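Side-chain contacts in halorhodopsin (Halobacterium salinarum, PDB 2JAF), which works as a light-driven chloride pump in the archaeal membrane, using bound retinal as its chromophore: residues Leu33-Ala38 and Thr230-Ser235; Val48-Thr53 and Ile248-Val253; Gly107-Trp112 and Thr147-Ala152. The protein carries 2 engineered substitutions. All coordinates share one frame; numbering follows the deposited sequence. Where two conformers were deposited one is given.

Contact 1 (Leu33-Ala38 and Thr230-Ser235); sequences LWVNVA and TSWAYS
Asn-36 makes the polar link here, handing an N-H from its ND2 to the backbone O of Ser-235 at 3.1 Å. The bond is nearly straight, with 167° at the hydrogen, and the acceptor lies in the plane of the Asn-36 amide. Seen from the carbonyl, though, the donor arrives from the side of the C=O and is tilted somewhat out of the carbonyl plane. The same ND2 is also bonded to Tyr-77 OH on helix 58-82, so two partners fix the turn of the amide. With an alanine in place of this amide, Tyr-77 OH and Ser-235 O would probably both lose a donor, and a gap would be likely to open beside Ser-235 CB. Further polar ends are held by neighbouring residues: Ser-231 OG hydrogen-bonds to Ser-32 OG and Gln-105 NE2, Ser-235 OG to Ser-32 O, and Trp-232 NE1 to Ser-31 OG.

Both segments belong to the seven-helix bundle of the microbial rhodopsins: helix 27-50 is the first transmembrane helix and helix 227-255 the seventh. They run the same way, 18° apart, with local axes 10.2 Å from each other.

Two van der Waals contacts also join the segments. Val-35 CG1, set between the backbone N and carbonyl carbon (chi1 62°), meets Trp-232 CH2 obliquely at 3.6 Å. Leu-33 brings CD2 to 3.8 Å from Ser-231 OG.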
loop_
_atom_site.group_PDB
_atom_site.type_symbol
_atom_site.label_atom_id
_atom_site.label_comp_id
_atom_site.label_asym_id
_atom_site.label_seq_id
_atom_site.Cartn_x
_atom_site.Cartn_y
_atom_site.Cartn_z
ATOM N N LEU A 33 7.916 25.230 5.063
ATOM C CA LEU A 33 6.919 24.488 4.304
ATOM C C LEU A 33 6.602 25.162 2.966
ATOM O O LEU A 33 6.603 24.510 1.920
ATOM C CB LEU A 33 5.638 24.341 5.131
ATOM C CG LEU A 33 5.835 23.772 6.538
ATOM C CD1 LEU A 33 4.496 23.741 7.269
ATOM C CD2 LEU A 33 6.441 22.373 6.453
ATOM N N TRP A 34 6.335 26.463 2.992
ATOM C CA TRP A 34 6.024 27.181 1.757
ATOM C C TRP A 34 7.176 27.148 0.770
ATOM O O TRP A 34 6.961 27.081 -0.439
ATOM C CB TRP A 34 5.658 28.639 2.048
ATOM C CG TRP A 34 4.260 28.811 2.547
ATOM C CD1 TRP A 34 3.877 29.263 3.779
ATOM C CD2 TRP A 34 3.052 28.519 1.833
ATOM N NE1 TRP A 34 2.503 29.267 3.877
ATOM C CE2 TRP A 34 1.972 28.815 2.697
ATOM C CE3 TRP A 34 2.775 28.034 0.547
ATOM C CZ2 TRP A 34 0.635 28.643 2.316
ATOM C CZ3 TRP A 34 1.444 27.862 0.168
ATOM C CH2 TRP A 34 0.391 28.167 1.053
ATOM N N VAL A 35 8.399 27.189 1.286
ATOM C CA VAL A 35 9.571 27.173 0.424
ATOM C C VAL A 35 9.566 25.937 -0.472
ATOM O O VAL A 35 9.890 26.028 -1.655
ATOM C CB VAL A 35 10.888 27.210 1.248
ATOM C CG1 VAL A 35 10.991 25.985 2.140
ATOM C CG2 VAL A 35 12.084 27.275 0.311
ATOM N N ASN A 36 9.186 24.779 0.067
ATOM C CA ASN A 36 9.189 23.586 -0.766
ATOM C C ASN A 36 7.962 23.400 -1.639
ATOM O O ASN A 36 7.993 22.631 -2.595
ATOM C CB ASN A 36 9.480 22.332 0.064
ATOM C CG ASN A 36 10.971 22.143 0.289
ATOM O OD1 ASN A 36 11.788 22.807 -0.359
ATOM N ND2 ASN A 36 11.338 21.243 1.189
ATOM N N VAL A 37 6.874 24.093 -1.326
ATOM C CA VAL A 37 5.710 24.000 -2.193
ATOM C C VAL A 37 6.166 24.679 -3.485
ATOM O O VAL A 37 5.894 24.207 -4.589
ATOM C CB VAL A 37 4.497 24.757 -1.609
ATOM C CG1 VAL A 37 3.427 24.933 -2.683
ATOM C CG2 VAL A 37 3.917 23.977 -0.435
ATOM N N ALA A 38 6.893 25.782 -3.336
ATOM C CA ALA A 38 7.393 26.519 -4.492
ATOM C C ALA A 38 8.477 25.742 -5.235
ATOM O O ALA A 38 8.429 25.613 -6.460
ATOM C CB ALA A 38 7.932 27.871 -4.058
ATOM N N THR A 230 13.779 21.845 13.285
ATOM C CA THR A 230 13.697 20.452 12.849
ATOM C C THR A 230 13.018 20.400 11.480
ATOM O O THR A 230 13.431 19.656 10.590
ATOM C CB THR A 230 12.879 19.604 13.855
ATOM O OG1 THR A 230 13.503 19.657 15.145
ATOM C CG2 THR A 230 12.809 18.154 13.400
ATOM N N SER A 231 11.973 21.202 11.312
ATOM C CA SER A 231 11.259 21.236 10.041
ATOM C C SER A 231 12.175 21.688 8.903
ATOM O O SER A 231 12.188 21.082 7.830
ATOM C CB SER A 231 10.044 22.164 10.144
ATOM O OG SER A 231 9.238 22.064 8.981
ATOM N N TRP A 232 12.956 22.743 9.129
ATOM C CA TRP A 232 13.861 23.225 8.089
ATOM C C TRP A 232 14.906 22.179 7.703
ATOM O O TRP A 232 15.286 22.079 6.534
ATOM C CB TRP A 232 14.571 24.520 8.523
ATOM C CG TRP A 232 13.910 25.779 7.984
ATOM C CD1 TRP A 232 13.159 26.678 8.689
ATOM C CD2 TRP A 232 13.892 26.229 6.618
ATOM N NE1 TRP A 232 12.674 27.655 7.850
ATOM C CE2 TRP A 232 13.109 27.403 6.574
ATOM C CE3 TRP A 232 14.462 25.751 5.426
ATOM C CZ2 TRP A 232 12.874 28.111 5.383
ATOM C CZ3 TRP A 232 14.229 26.455 4.237
ATOM C CH2 TRP A 232 13.440 27.623 4.229
ATOM N N ALA A 233 15.369 21.393 8.672
ATOM C CA ALA A 233 16.373 20.376 8.381
ATOM C C ALA A 233 15.805 19.369 7.380
ATOM O O ALA A 233 16.451 19.045 6.379
ATOM C CB ALA A 233 16.808 19.668 9.675
ATOM N N TYR A 234 14.598 18.879 7.652
ATOM C CA TYR A 234 13.943 17.922 6.759
ATOM C C TYR A 234 13.701 18.557 5.381
ATOM O O TYR A 234 13.889 17.914 4.344
ATOM C CB TYR A 234 12.591 17.481 7.337
ATOM C CG TYR A 234 12.643 16.541 8.530
ATOM C CD1 TYR A 234 13.350 15.342 8.475
ATOM C CD2 TYR A 234 11.903 16.813 9.687
ATOM C CE1 TYR A 234 13.314 14.430 9.534
ATOM C CE2 TYR A 234 11.860 15.907 10.749
ATOM C CZ TYR A 234 12.562 14.722 10.667
ATOM O OH TYR A 234 12.498 13.808 11.699
ATOM N N SER A 235 13.271 19.816 5.375
ATOM C CA SER A 235 13.003 20.521 4.127
ATOM C C SER A 235 14.255 20.639 3.277
ATOM O O SER A 235 14.201 20.446 2.067
ATOM C CB SER A 235 12.421 21.909 4.403
ATOM O OG SER A 235 11.109 21.791 4.933
#

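Contact 2 (Val48-Thr53 and Ile248-Val253); sequences VYMGRT and ILLRWV
The backbones come nearest at Met-50 and Arg-251, whose CA atoms are 7.4 Å apart, and Met-50 spans the gap. Its CA-CB bond aims at the other segment. CG sits beside the backbone N and the chain runs on extended through chi2; a bend at chi3 (78°) then lays the methyl down on the backbone of helix 227-255. Met-50 CE rests 3.6 Å from Arg-251 CA and 3.7 Å from Arg-251 CB, with Arg-251 N equally near, so the methyl touches the root of the arginine rather than its charged end.

This pairs the last turns of the first and seventh transmembrane helices of the rhodopsin bundle, at the end of the molecule that faces the cytoplasm in this family.

The base of the same methionine has a second, looser neighbour: Met-50 CB stands 4.1 Å from Leu-250 CD2. Leu-250 also points across the interface, and it packs on Trp-63 of helix 58-82 as well, so from the seventh helix it reaches both the first and the second. Arg-251 behaves differently. Its chi1 and chi2 are both extended (-179° and 180°) and lead the chain away from Met-50; the bend at chi3 comes later and only redirects the end. This leaves an exposed residue whose root alone meets the methyl.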
loop_
_atom_site.group_PDB
_atom_site.type_symbol
_atom_site.label_atom_id
_atom_site.label_comp_id
_atom_site.label_asym_id
_atom_site.label_seq_id
_atom_site.Cartn_x
_atom_site.Cartn_y
_atom_site.Cartn_z
ATOM N N VAL A 48 9.000 18.524 -16.536
ATOM C CA VAL A 48 8.082 18.332 -17.656
ATOM C C VAL A 48 8.774 18.846 -18.910
ATOM O O VAL A 48 8.754 18.200 -19.957
ATOM C CB VAL A 48 6.764 19.112 -17.454
ATOM C CG1 VAL A 48 5.903 19.021 -18.714
ATOM C CG2 VAL A 48 6.005 18.543 -16.266
ATOM N N TYR A 49 9.399 20.011 -18.780
ATOM C CA TYR A 49 10.124 20.642 -19.876
ATOM C C TYR A 49 11.273 19.757 -20.362
ATOM O O TYR A 49 11.376 19.457 -21.550
ATOM C CB TYR A 49 10.670 21.993 -19.409
ATOM C CG TYR A 49 11.588 22.677 -20.395
ATOM C CD1 TYR A 49 11.117 23.111 -21.633
ATOM C CD2 TYR A 49 12.930 22.898 -20.086
ATOM C CE1 TYR A 49 11.961 23.748 -22.539
ATOM C CE2 TYR A 49 13.781 23.532 -20.983
ATOM C CZ TYR A 49 13.291 23.956 -22.207
ATOM O OH TYR A 49 14.133 24.584 -23.099
ATOM N N MET A 50 12.130 19.342 -19.436
ATOM C CA MET A 50 13.274 18.499 -19.769
ATOM C C MET A 50 12.877 17.232 -20.512
ATOM O O MET A 50 13.688 16.643 -21.222
ATOM C CB MET A 50 14.042 18.124 -18.496
ATOM C CG MET A 50 14.820 19.275 -17.881
ATOM S SD MET A 50 15.514 18.855 -16.270
ATOM C CE MET A 50 16.945 17.855 -16.750
ATOM N N GLY A 51 11.631 16.809 -20.344
ATOM C CA GLY A 51 11.169 15.609 -21.016
ATOM C C GLY A 51 10.486 15.900 -22.340
ATOM O O GLY A 51 9.977 14.989 -22.993
ATOM N N ARG A 52 10.483 17.169 -22.740
ATOM C CA ARG A 52 9.844 17.585 -23.985
ATOM C C ARG A 52 10.175 16.684 -25.168
ATOM O O ARG A 52 9.288 16.317 -25.936
ATOM C CB ARG A 52 10.224 19.031 -24.322
ATOM C CG ARG A 52 11.714 19.267 -24.489
ATOM C CD ARG A 52 12.012 20.730 -24.762
ATOM N NE ARG A 52 13.447 20.980 -24.868
ATOM C CZ ARG A 52 13.984 22.164 -25.142
ATOM N NH1 ARG A 52 13.204 23.220 -25.339
ATOM N NH2 ARG A 52 15.302 22.295 -25.221
ATOM N N THR A 53 11.445 16.323 -25.314
ATOM C CA THR A 53 11.854 15.471 -26.423
ATOM C C THR A 53 12.472 14.146 -25.988
ATOM O O THR A 53 13.473 13.705 -26.553
ATOM C CB THR A 53 12.849 16.205 -27.348
ATOM O OG1 THR A 53 13.985 16.638 -26.590
ATOM C CG2 THR A 53 12.183 17.411 -27.991
ATOM N N ILE A 248 19.423 15.535 -11.488
ATOM C CA ILE A 248 20.630 14.841 -11.929
ATOM C C ILE A 248 20.287 13.568 -12.689
ATOM O O ILE A 248 20.874 13.284 -13.739
ATOM C CB ILE A 248 21.526 14.494 -10.723
ATOM C CG1 ILE A 248 22.053 15.788 -10.092
ATOM C CG2 ILE A 248 22.674 13.574 -11.160
ATOM C CD1 ILE A 248 22.802 15.585 -8.788
ATOM N N LEU A 249 19.336 12.802 -12.155
ATOM C CA LEU A 249 18.921 11.560 -12.793
ATOM C C LEU A 249 18.288 11.809 -14.164
ATOM O O LEU A 249 18.681 11.194 -15.159
ATOM C CB LEU A 249 17.945 10.810 -11.878
ATOM C CG LEU A 249 17.149 9.597 -12.375
ATOM C CD1 LEU A 249 17.967 8.738 -13.320
ATOM C CD2 LEU A 249 16.695 8.797 -11.157
ATOM N N LEU A 250 17.324 12.723 -14.213
ATOM C CA LEU A 250 16.627 13.035 -15.454
ATOM C C LEU A 250 17.548 13.611 -16.532
ATOM O O LEU A 250 17.461 13.227 -17.703
ATOM C CB LEU A 250 15.482 14.008 -15.168
ATOM C CG LEU A 250 14.526 14.305 -16.325
ATOM C CD1 LEU A 250 14.025 13.001 -16.932
ATOM C CD2 LEU A 250 13.359 15.132 -15.811
ATOM N N ARG A 251 18.431 14.521 -16.135
ATOM C CA ARG A 251 19.355 15.145 -17.076
ATOM C C ARG A 251 20.242 14.099 -17.738
ATOM O O ARG A 251 20.523 14.185 -18.933
ATOM C CB ARG A 251 20.229 16.187 -16.368
ATOM C CG ARG A 251 21.203 16.914 -17.297
ATOM C CD ARG A 251 22.056 17.948 -16.564
ATOM N NE ARG A 251 22.885 17.341 -15.526
ATOM C CZ ARG A 251 23.700 18.017 -14.719
ATOM N NH1 ARG A 251 23.807 19.336 -14.825
ATOM N NH2 ARG A 251 24.400 17.372 -13.794
ATOM N N TRP A 252 20.682 13.112 -16.960
ATOM C CA TRP A 252 21.542 12.065 -17.496
ATOM C C TRP A 252 20.757 11.224 -18.496
ATOM O O TRP A 252 21.247 10.920 -19.583
ATOM C CB TRP A 252 22.069 11.160 -16.378
ATOM C CG TRP A 252 23.132 10.204 -16.860
ATOM C CD1 TRP A 252 24.480 10.435 -16.919
ATOM C CD2 TRP A 252 22.923 8.907 -17.425
ATOM N NE1 TRP A 252 25.122 9.358 -17.488
ATOM C CE2 TRP A 252 24.191 8.407 -17.809
ATOM C CE3 TRP A 252 21.787 8.116 -17.649
ATOM C CZ2 TRP A 252 24.352 7.151 -18.405
ATOM C CZ3 TRP A 252 21.950 6.865 -18.245
ATOM C CH2 TRP A 252 23.224 6.398 -18.614
ATOM N N VAL A 253 19.539 10.845 -18.119
ATOM C CA VAL A 253 18.691 10.043 -18.990
ATOM C C VAL A 253 18.451 10.739 -20.331
ATOM O O VAL A 253 18.462 10.094 -21.380
ATOM C CB VAL A 253 17.331 9.739 -18.312
ATOM C CG1 VAL A 253 16.380 9.078 -19.301
ATOM C CG2 VAL A 253 17.548 8.821 -17.112
#

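Contact 3 (Gly107-Trp112 and Thr147-Ala152); sequences GRYLTW and TGLAAA. With RET (retinal), chain G; PLM (palmitic acid), chain D.
Tyr-109 lies across Leu-149 at a slant where the two backbones are nearest, with Tyr-109 CB 4.1 Å from Leu-149 CB. Further out on the tyrosine, CE2 meets the methyl of Ala-152 at 3.6 Å, while Leu-149 CD1 lies at the ring edge, near its plane. Leu-149 can do this because CG stands opposite the backbone N (chi1 175°), which also brings CD2 loosely toward Leu-110 CD1. Next comes retinal, whose pocket includes Trp-112 and Gly-148. The polyene passes over one face of the Trp-112 indole, Trp-112 CD1 being 3.6 Å from retinal C14; Arg-108 O and Tyr-109 CA lie over the opposite face, so the indole is sandwiched. Trp-112 CH2 meets the Tyr-109 ring at its edge. Gly-148 CA stands 3.8 Å from retinal C16, and a CB there would collide with that methyl. The tyrosine hydroxyl is anchored by Glu-219 OE2. On another side, palmitic acid C4 packs 3.7 Å from Leu-110 CD2. The segments are antiparallel neighbours in the bundle, with local axes 8.9 Å apart; helix 158-180 leans on Ala-150 and Ala-151 through Phe-164, and Tyr-234 of helix 227-255 packs on Tyr-109.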
loop_
_atom_site.group_PDB
_atom_site.type_symbol
_atom_site.label_atom_id
_atom_site.label_comp_id
_atom_site.label_asym_id
_atom_site.label_seq_id
_atom_site.Cartn_x
_atom_site.Cartn_y
_atom_site.Cartn_z
ATOM N N GLY A 107 2.793 13.873 8.888
ATOM C CA GLY A 107 2.478 13.732 7.481
ATOM C C GLY A 107 3.751 13.495 6.682
ATOM O O GLY A 107 3.713 12.919 5.596
ATOM N N ARG A 108 4.891 13.939 7.201
ATOM C CA ARG A 108 6.137 13.706 6.473
ATOM C C ARG A 108 6.390 12.205 6.414
ATOM O O ARG A 108 6.631 11.639 5.347
ATOM C CB ARG A 108 7.324 14.377 7.169
ATOM C CG ARG A 108 7.412 15.886 7.043
ATOM C CD ARG A 108 8.716 16.383 7.679
ATOM N NE ARG A 108 8.858 17.835 7.683
ATOM C CZ ARG A 108 9.310 18.562 6.661
ATOM N NH1 ARG A 108 9.672 17.978 5.520
ATOM N NH2 ARG A 108 9.420 19.873 6.793
ATOM N N TYR A 109 6.315 11.561 7.575
ATOM C CA TYR A 109 6.572 10.135 7.682
ATOM C C TYR A 109 5.603 9.334 6.825
ATOM O O TYR A 109 5.995 8.373 6.155
ATOM C CB TYR A 109 6.505 9.714 9.163
ATOM C CG TYR A 109 7.134 10.741 10.094
ATOM C CD1 TYR A 109 8.287 11.441 9.718
ATOM C CD2 TYR A 109 6.565 11.040 11.332
ATOM C CE1 TYR A 109 8.850 12.412 10.548
ATOM C CE2 TYR A 109 7.120 12.010 12.168
ATOM C CZ TYR A 109 8.262 12.693 11.770
ATOM O OH TYR A 109 8.810 13.660 12.586
ATOM N N LEU A 110 4.340 9.747 6.813
ATOM C CA LEU A 110 3.328 9.062 6.023
ATOM C C LEU A 110 3.556 9.158 4.510
ATOM O O LEU A 110 3.493 8.155 3.794
ATOM C CB LEU A 110 1.940 9.626 6.341
ATOM C CG LEU A 110 0.809 8.982 5.533
ATOM C CD1 LEU A 110 0.637 7.530 5.979
ATOM C CD2 LEU A 110 -0.486 9.762 5.727
ATOM N N THR A 111 3.814 10.364 4.012
ATOM C CA THR A 111 4.017 10.524 2.578
ATOM C C THR A 111 5.324 9.903 2.088
ATOM O O THR A 111 5.435 9.532 0.919
ATOM C CB THR A 111 3.959 12.006 2.162
ATOM O OG1 THR A 111 5.087 12.705 2.695
ATOM C CG2 THR A 111 2.678 12.644 2.686
ATOM N N TRP A 112 6.311 9.777 2.972
ATOM C CA TRP A 112 7.581 9.164 2.572
ATOM C C TRP A 112 7.285 7.744 2.082
ATOM O O TRP A 112 8.012 7.198 1.249
ATOM C CB TRP A 112 8.571 9.072 3.744
ATOM C CG TRP A 112 9.150 10.385 4.211
ATOM C CD1 TRP A 112 9.184 11.560 3.520
ATOM C CD2 TRP A 112 9.802 10.637 5.465
ATOM N NE1 TRP A 112 9.812 12.534 4.267
ATOM C CE2 TRP A 112 10.200 11.992 5.465
ATOM C CE3 TRP A 112 10.086 9.846 6.589
ATOM C CZ2 TRP A 112 10.866 12.579 6.548
ATOM C CZ3 TRP A 112 10.750 10.431 7.668
ATOM C CH2 TRP A 112 11.130 11.787 7.638
ATOM N N THR A 147 7.286 2.168 10.412
ATOM C CA THR A 147 7.786 1.982 11.760
ATOM C C THR A 147 8.283 3.334 12.271
ATOM O O THR A 147 8.247 3.609 13.468
ATOM C CB THR A 147 8.888 0.898 11.816
ATOM O OG1 THR A 147 9.889 1.153 10.821
ATOM C CG2 THR A 147 8.274 -0.468 11.565
ATOM N N GLY A 148 8.725 4.188 11.353
ATOM C CA GLY A 148 9.163 5.510 11.746
ATOM C C GLY A 148 7.953 6.295 12.221
ATOM O O GLY A 148 8.033 7.049 13.187
ATOM N N LEU A 149 6.826 6.127 11.533
ATOM C CA LEU A 149 5.598 6.817 11.924
ATOM C C LEU A 149 5.177 6.293 13.299
ATOM O O LEU A 149 4.735 7.056 14.169
ATOM C CB LEU A 149 4.480 6.545 10.905
ATOM C CG LEU A 149 3.088 7.100 11.252
ATOM C CD1 LEU A 149 3.161 8.611 11.499
ATOM C CD2 LEU A 149 2.123 6.794 10.117
ATOM N N ALA A 150 5.328 4.988 13.495
ATOM C CA ALA A 150 4.965 4.371 14.768
ATOM C C ALA A 150 5.813 4.940 15.900
ATOM O O ALA A 150 5.324 5.171 17.007
ATOM C CB ALA A 150 5.138 2.865 14.690
ATOM N N ALA A 151 7.093 5.156 15.628
ATOM C CA ALA A 151 7.982 5.717 16.642
ATOM C C ALA A 151 7.472 7.089 17.084
ATOM O O ALA A 151 7.459 7.403 18.276
ATOM C CB ALA A 151 9.404 5.831 16.085
ATOM N N ALA A 152 7.054 7.906 16.117
ATOM C CA ALA A 152 6.551 9.244 16.413
ATOM C C ALA A 152 5.197 9.241 17.128
ATOM O O ALA A 152 4.944 10.077 17.994
ATOM C CB ALA A 152 6.449 10.056 15.121
HETATM C C1 RET G . 13.141 7.828 10.231
HETATM C C2 RET G . 13.130 7.490 11.797
HETATM C C3 RET G . 13.387 6.013 12.185
HETATM C C4 RET G . 14.810 5.528 11.647
HETATM C C5 RET G . 15.077 5.823 10.117
HETATM C C6 RET G . 14.285 6.946 9.394
HETATM C C7 RET G . 14.505 7.110 7.917
HETATM C C8 RET G . 13.902 7.890 6.979
HETATM C C9 RET G . 14.397 8.101 5.645
HETATM C C10 RET G . 13.610 9.052 4.992
HETATM C C11 RET G . 13.840 9.496 3.707
HETATM C C12 RET G . 13.026 10.503 3.165
HETATM C C13 RET G . 13.144 10.975 1.794
HETATM C C14 RET G . 12.166 11.961 1.473
HETATM C C15 RET G . 11.899 12.433 0.209
HETATM C C16 RET G . 11.681 7.480 9.762
HETATM C C17 RET G . 13.403 9.419 10.135
HETATM C C18 RET G . 16.143 4.960 9.460
HETATM C C19 RET G . 15.785 7.430 5.114
HETATM C C20 RET G . 14.240 10.480 0.832
HETATM C C1 PLM D . -0.796 13.589 1.921
HETATM O O1 PLM D . -1.718 14.361 2.232
HETATM O O2 PLM D . 0.181 13.963 1.233
HETATM C C2 PLM D . -0.890 12.156 2.414
HETATM C C3 PLM D . -0.672 11.070 1.365
HETATM C C4 PLM D . -0.782 9.722 2.061
HETATM C C5 PLM D . -0.576 8.607 1.058
HETATM C C6 PLM D . 0.522 7.652 1.459
HETATM C C7 PLM D . 0.387 6.471 0.521
HETATM C C8 PLM D . 1.423 5.406 0.790
HETATM C C9 PLM D . 1.242 4.276 -0.208
HETATM C CA PLM D . 2.242 3.162 0.040
HETATM C CB PLM D . 2.496 2.141 -1.060
HETATM C CC PLM D . 3.071 2.651 -2.371
HETATM C CD PLM D . 3.296 1.465 -3.290
HETATM C CE PLM D . 3.890 1.911 -4.626
HETATM C CF PLM D . 3.878 0.723 -5.577
HETATM C CG PLM D . 4.470 1.110 -6.923
#

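Overall arrangement
Starting from the N terminus, helix 27-50 supplies the first half of contact 1 and then of contact 2. The chain next goes through helix 58-82 and the two-stranded sheet to helix 106-127, and contact 3 closes the short loop to helix 131-153. Two more transmembrane helices follow before helix 227-255 closes contact 1 and then contact 2. These two therefore cross, joining the first and seventh helices at levels 24 Å apart between centres, and contact 3 nests inside both. Arg-108 probably ties contact 3 to contact 1, with NH2 3.1 Å from Ser-231 OG. Contact 2 lies 30 Å from contact 3, centre to centre.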